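Local atomic coordinates of Iron(3+)-hydroxamate-binding protein FhuD (Bacillus subtilis subsp. subtilis, PDB entry 3G9Q), a protein that binds iron(3+)-hydroxamate complexes such as ferrichrome and hands them to the membrane-bound permease of the FhuCBGD ABC transporter for import. Residues Ile10-Pro14 and Lys113-Thr117; Ala135-Lys140 and Asp175-Gln179. All blocks are in the same frame, centred on the assembly; numbering follows the deposited sequence.

Contact 1. Residues Ile10-Pro14 and Lys113-Thr117; sequences IPKHP and KMTGT
K12 lays its aliphatic chain along the C-terminal end of helix 106-115, in the N-terminal lobe of this two-lobed solute-binding protein, where the segment I10-P14 leads into strand 17-19. At K113, the backbone O has K12 CE 4.0 Å away; the two ammonium groups, NZ to NZ, end 5.3 Å apart, like charges near one another at the surface. M114, a selenomethionine, comes next. Its O has K12 CD at 3.4 Å, a contact with the lysine methylenes rather than with its charge. The side chain of M114 starts with CG anti to the backbone N (chi1 172°), which brings CG to I10 CG2 at 4.0 Å, the two chains crossing at about a right angle; V95 of strand 94-97 touches both. T115 ends the helix, and its O takes the one hydrogen bond between the segments, from H13 N at 2.7 Å. The donor is tilted 33° from the carbonyl plane. The same O lies over one face of the H13 imidazole, offset toward its rim, so backbone and ring of one residue both close on it. T115 CB and CG2 pack across P14 CD, each 4.1 Å away, and T115 OG1 gives its hydrogen bond back to F111 O. G116, with positive phi (77°), takes the chain out of the helix and presents its O obliquely to the H13 ring. T117, the residue before helix 118-143, donates from OG1 to T115 OG1 at 2.9 Å, while its CG2 slides past the imidazole, 3.9 Å from H13 CE1.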
loop_
_atom_site.group_PDB
_atom_site.type_symbol
_atom_site.label_atom_id
_atom_site.label_comp_id
_atom_site.label_asym_id
_atom_site.label_seq_id
_atom_site.Cartn_x
_atom_site.Cartn_y
_atom_site.Cartn_z
ATOM N N ILE A 10 1.685 -15.493 -23.728
ATOM C CA ILE A 10 2.202 -14.317 -22.967
ATOM C C ILE A 10 3.692 -14.156 -23.246
ATOM O O ILE A 10 4.462 -15.085 -23.034
ATOM C CB ILE A 10 1.985 -14.505 -21.456
ATOM C CG1 ILE A 10 0.541 -14.989 -21.211
ATOM C CG2 ILE A 10 2.315 -13.180 -20.717
ATOM C CD1 ILE A 10 0.260 -15.464 -19.790
ATOM N N PRO A 11 4.113 -12.971 -23.730
ATOM C CA PRO A 11 5.516 -12.682 -24.052
ATOM C C PRO A 11 6.486 -12.549 -22.873
ATOM O O PRO A 11 6.164 -11.922 -21.858
ATOM C CB PRO A 11 5.417 -11.389 -24.858
ATOM C CG PRO A 11 4.258 -10.699 -24.230
ATOM C CD PRO A 11 3.253 -11.825 -24.083
ATOM N N LYS A 12 7.669 -13.152 -23.009
ATOM C CA LYS A 12 8.719 -13.068 -21.987
ATOM C C LYS A 12 9.490 -11.815 -22.389
ATOM O O LYS A 12 9.760 -11.608 -23.572
ATOM C CB LYS A 12 9.652 -14.295 -22.040
ATOM C CG LYS A 12 9.012 -15.621 -21.638
ATOM C CD LYS A 12 8.668 -15.648 -20.152
ATOM C CE LYS A 12 7.549 -16.658 -19.831
ATOM N NZ LYS A 12 7.832 -18.056 -20.272
ATOM N N HIS A 13 9.834 -10.979 -21.415
ATOM C CA HIS A 13 10.544 -9.721 -21.687
ATOM C C HIS A 13 9.761 -8.806 -22.626
ATOM O O HIS A 13 10.270 -8.395 -23.669
ATOM C CB HIS A 13 11.921 -9.993 -22.291
ATOM C CG HIS A 13 12.905 -10.541 -21.307
ATOM N ND1 HIS A 13 13.260 -9.861 -20.162
ATOM C CD2 HIS A 13 13.597 -11.703 -21.289
ATOM C CE1 HIS A 13 14.132 -10.583 -19.478
ATOM N NE2 HIS A 13 14.352 -11.704 -20.141
ATOM N N PRO A 14 8.507 -8.478 -22.268
ATOM C CA PRO A 14 7.705 -7.605 -23.124
ATOM C C PRO A 14 8.300 -6.203 -23.235
ATOM O O PRO A 14 8.824 -5.657 -22.257
ATOM C CB PRO A 14 6.338 -7.629 -22.446
ATOM C CG PRO A 14 6.667 -7.880 -21.008
ATOM C CD PRO A 14 7.730 -8.922 -21.098
ATOM N N LYS A 113 8.355 -14.241 -12.906
ATOM C CA LYS A 113 8.389 -15.499 -13.641
ATOM C C LYS A 113 7.699 -15.329 -14.983
ATOM O O LYS A 113 8.166 -15.829 -16.007
ATOM C CB LYS A 113 7.692 -16.588 -12.819
ATOM C CG LYS A 113 7.833 -18.009 -13.338
ATOM C CD LYS A 113 6.793 -18.330 -14.399
ATOM C CE LYS A 113 6.858 -19.802 -14.795
ATOM N NZ LYS A 113 8.180 -20.191 -15.389
HETATM N N MSE A 114 6.580 -14.618 -14.965
HETATM C CA MSE A 114 5.800 -14.350 -16.165
HETATM C C MSE A 114 6.570 -13.544 -17.207
HETATM O O MSE A 114 6.387 -13.740 -18.407
HETATM C CB MSE A 114 4.526 -13.588 -15.791
HETATM C CG MSE A 114 3.707 -13.080 -16.977
HETATM SE SE MSE A 114 2.291 -11.858 -16.421
HETATM C CE MSE A 114 1.206 -13.109 -15.381
ATOM N N THR A 115 7.437 -12.646 -16.754
ATOM C CA THR A 115 8.179 -11.798 -17.679
ATOM C C THR A 115 9.627 -12.188 -17.920
ATOM O O THR A 115 10.288 -11.605 -18.782
ATOM C CB THR A 115 8.124 -10.321 -17.214
ATOM O OG1 THR A 115 8.623 -10.212 -15.870
ATOM C CG2 THR A 115 6.674 -9.807 -17.270
ATOM N N GLY A 116 10.105 -13.172 -17.159
ATOM C CA GLY A 116 11.478 -13.634 -17.288
ATOM C C GLY A 116 12.471 -12.681 -16.639
ATOM O O GLY A 116 13.525 -12.385 -17.202
ATOM N N THR A 117 12.134 -12.193 -15.449
ATOM C CA THR A 117 13.001 -11.266 -14.721
ATOM C C THR A 117 13.145 -11.677 -13.246
ATOM O O THR A 117 13.207 -10.831 -12.349
ATOM C CB THR A 117 12.449 -9.811 -14.798
ATOM O OG1 THR A 117 11.067 -9.791 -14.412
ATOM C CG2 THR A 117 12.584 -9.265 -16.205
#

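Contact 2. Residues Ala135-Lys140 and Asp175-Gln179; sequences AKTKIK and DLGLQ
L176 presses its CD2 methyl against the backbone of helix 118-143, 3.8 Å from K136 N and 4.2 Å from A135 CB. It belongs to the loop that follows helix 169-175 in the C-terminal lobe, so the contact is a chain turn resting on the long helix that connects the lobes of a class III periplasmic binding protein. K136 covers the turn's backbone carbonyls. With CG anti to the backbone N (chi1 -173°) and the chain extended until its last torsion, it runs past the end of helix 169-175 and lays CD 3.6 Å from D175 O. Its NZ lies 3.9 Å from L176 O, too far for a hydrogen bond. Cutting K136 back to alanine removes the methylenes and the ammonium, and would probably leave the D175 and L176 carbonyls more open to solvent and this helix end without a nearby positive charge. G177, with positive phi (52°), takes the chain out of helix 169-175, and beyond it the end of the L178 side chain reaches helix 118-143. L178 CD2 meets I139 CG2 at 4.1 Å, the side chains crossing at about a right angle, and K140, bent at three successive torsions, brings its CD 4.3 Å from the same methyl. I139 also packs on T266 and T270 of helix 255-270. The grip is thus chiefly apolar: methyls and lysine methylenes do the touching, while the ammonium of K136, near backbone carbonyls at the C-terminal end of helix 169-175, is likely to be favoured there by electrostatics without a hydrogen bond to the loop.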
loop_
_atom_site.group_PDB
_atom_site.type_symbol
_atom_site.label_atom_id
_atom_site.label_comp_id
_atom_site.label_asym_id
_atom_site.label_seq_id
_atom_site.Cartn_x
_atom_site.Cartn_y
_atom_site.Cartn_z
ATOM N N ALA A 135 15.350 -1.599 10.061
ATOM C CA ALA A 135 14.334 -0.748 10.664
ATOM C C ALA A 135 13.701 -1.442 11.877
ATOM O O ALA A 135 13.447 -0.812 12.905
ATOM C CB ALA A 135 13.256 -0.394 9.617
ATOM N N LYS A 136 13.443 -2.738 11.756
ATOM C CA LYS A 136 12.849 -3.487 12.859
ATOM C C LYS A 136 13.660 -3.269 14.126
ATOM O O LYS A 136 13.105 -2.951 15.174
ATOM C CB LYS A 136 12.811 -4.974 12.530
ATOM C CG LYS A 136 12.078 -5.830 13.520
ATOM C CD LYS A 136 12.021 -7.268 13.000
ATOM C CE LYS A 136 10.974 -8.090 13.745
ATOM N NZ LYS A 136 11.103 -7.853 15.202
ATOM N N THR A 137 14.976 -3.418 14.020
ATOM C CA THR A 137 15.874 -3.249 15.162
ATOM C C THR A 137 16.023 -1.788 15.578
ATOM O O THR A 137 16.165 -1.481 16.760
ATOM C CB THR A 137 17.276 -3.835 14.850
ATOM O OG1 THR A 137 17.144 -5.194 14.407
ATOM C CG2 THR A 137 18.155 -3.811 16.093
ATOM N N LYS A 138 15.985 -0.887 14.604
ATOM C CA LYS A 138 16.107 0.542 14.883
ATOM C C LYS A 138 14.882 1.063 15.635
ATOM O O LYS A 138 15.003 1.891 16.536
ATOM C CB LYS A 138 16.279 1.306 13.576
ATOM C CG LYS A 138 16.921 2.660 13.737
ATOM C CD LYS A 138 15.900 3.756 13.552
ATOM C CE LYS A 138 16.514 4.962 12.840
ATOM N NZ LYS A 138 16.877 4.652 11.432
ATOM N N ILE A 139 13.708 0.552 15.257
ATOM C CA ILE A 139 12.436 0.934 15.863
ATOM C C ILE A 139 12.269 0.299 17.251
ATOM O O ILE A 139 12.016 1.014 18.208
ATOM C CB ILE A 139 11.211 0.521 14.955
ATOM C CG1 ILE A 139 11.414 0.974 13.507
ATOM C CG2 ILE A 139 9.924 1.176 15.451
ATOM C CD1 ILE A 139 11.666 2.488 13.259
ATOM N N LYS A 140 12.402 -1.025 17.374
ATOM C CA LYS A 140 12.242 -1.686 18.687
ATOM C C LYS A 140 13.104 -0.998 19.748
ATOM O O LYS A 140 12.775 -1.001 20.931
ATOM C CB LYS A 140 12.623 -3.180 18.625
ATOM C CG LYS A 140 11.745 -4.050 17.701
ATOM C CD LYS A 140 10.393 -4.430 18.304
ATOM C CE LYS A 140 10.474 -5.726 19.102
ATOM N NZ LYS A 140 11.468 -5.666 20.209
ATOM N N ASP A 175 6.001 -7.279 9.683
ATOM C CA ASP A 175 7.404 -7.065 9.335
ATOM C C ASP A 175 8.185 -6.385 10.457
ATOM O O ASP A 175 9.344 -6.706 10.696
ATOM C CB ASP A 175 7.542 -6.206 8.074
ATOM C CG ASP A 175 6.943 -6.853 6.847
ATOM O OD1 ASP A 175 5.711 -6.790 6.692
ATOM O OD2 ASP A 175 7.705 -7.425 6.033
ATOM N N LEU A 176 7.551 -5.438 11.137
ATOM C CA LEU A 176 8.212 -4.721 12.214
ATOM C C LEU A 176 7.911 -5.325 13.591
ATOM O O LEU A 176 8.508 -4.940 14.603
ATOM C CB LEU A 176 7.802 -3.246 12.180
ATOM C CG LEU A 176 8.226 -2.439 10.947
ATOM C CD1 LEU A 176 7.582 -1.075 11.003
ATOM C CD2 LEU A 176 9.735 -2.311 10.882
ATOM N N GLY A 177 6.981 -6.277 13.615
ATOM C CA GLY A 177 6.604 -6.943 14.852
ATOM C C GLY A 177 6.232 -6.009 15.992
ATOM O O GLY A 177 6.461 -6.327 17.163
ATOM N N LEU A 178 5.656 -4.859 15.655
ATOM C CA LEU A 178 5.254 -3.886 16.655
ATOM C C LEU A 178 3.929 -4.324 17.296
ATOM O O LEU A 178 3.126 -4.984 16.649
ATOM C CB LEU A 178 5.156 -2.507 15.995
ATOM C CG LEU A 178 6.514 -2.068 15.434
ATOM C CD1 LEU A 178 6.376 -0.795 14.568
ATOM C CD2 LEU A 178 7.469 -1.849 16.577
ATOM N N GLN A 179 3.705 -3.989 18.566
ATOM C CA GLN A 179 2.468 -4.411 19.223
ATOM C C GLN A 179 1.276 -3.475 19.057
ATOM O O GLN A 179 1.425 -2.288 18.737
ATOM C CB GLN A 179 2.681 -4.649 20.728
ATOM C CG GLN A 179 3.336 -5.968 21.095
ATOM C CD GLN A 179 4.832 -5.977 20.811
ATOM O OE1 GLN A 179 5.608 -5.235 21.442
ATOM N NE2 GLN A 179 5.250 -6.816 19.856
#

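In the fold
The contacts come one after the other along the chain: contact 1 closes at T117, just where helix 118-143 begins, and contact 2 opens near that helix's far end. Their centres are 35 Å apart, with about 19 Å between nearest atoms, so they never touch. Contact 1 sits beside the parallel four-stranded sheet of the N-terminal lobe, on helix 106-115; contact 2 belongs to the C-terminal lobe, whose mixed sheet includes strands 148-154 and 157-161. Helix 118-143 spans the distance between them. Such a rigid helical link is the mark of class III binding proteins, in which the lobes flank a ligand cleft and typically move little.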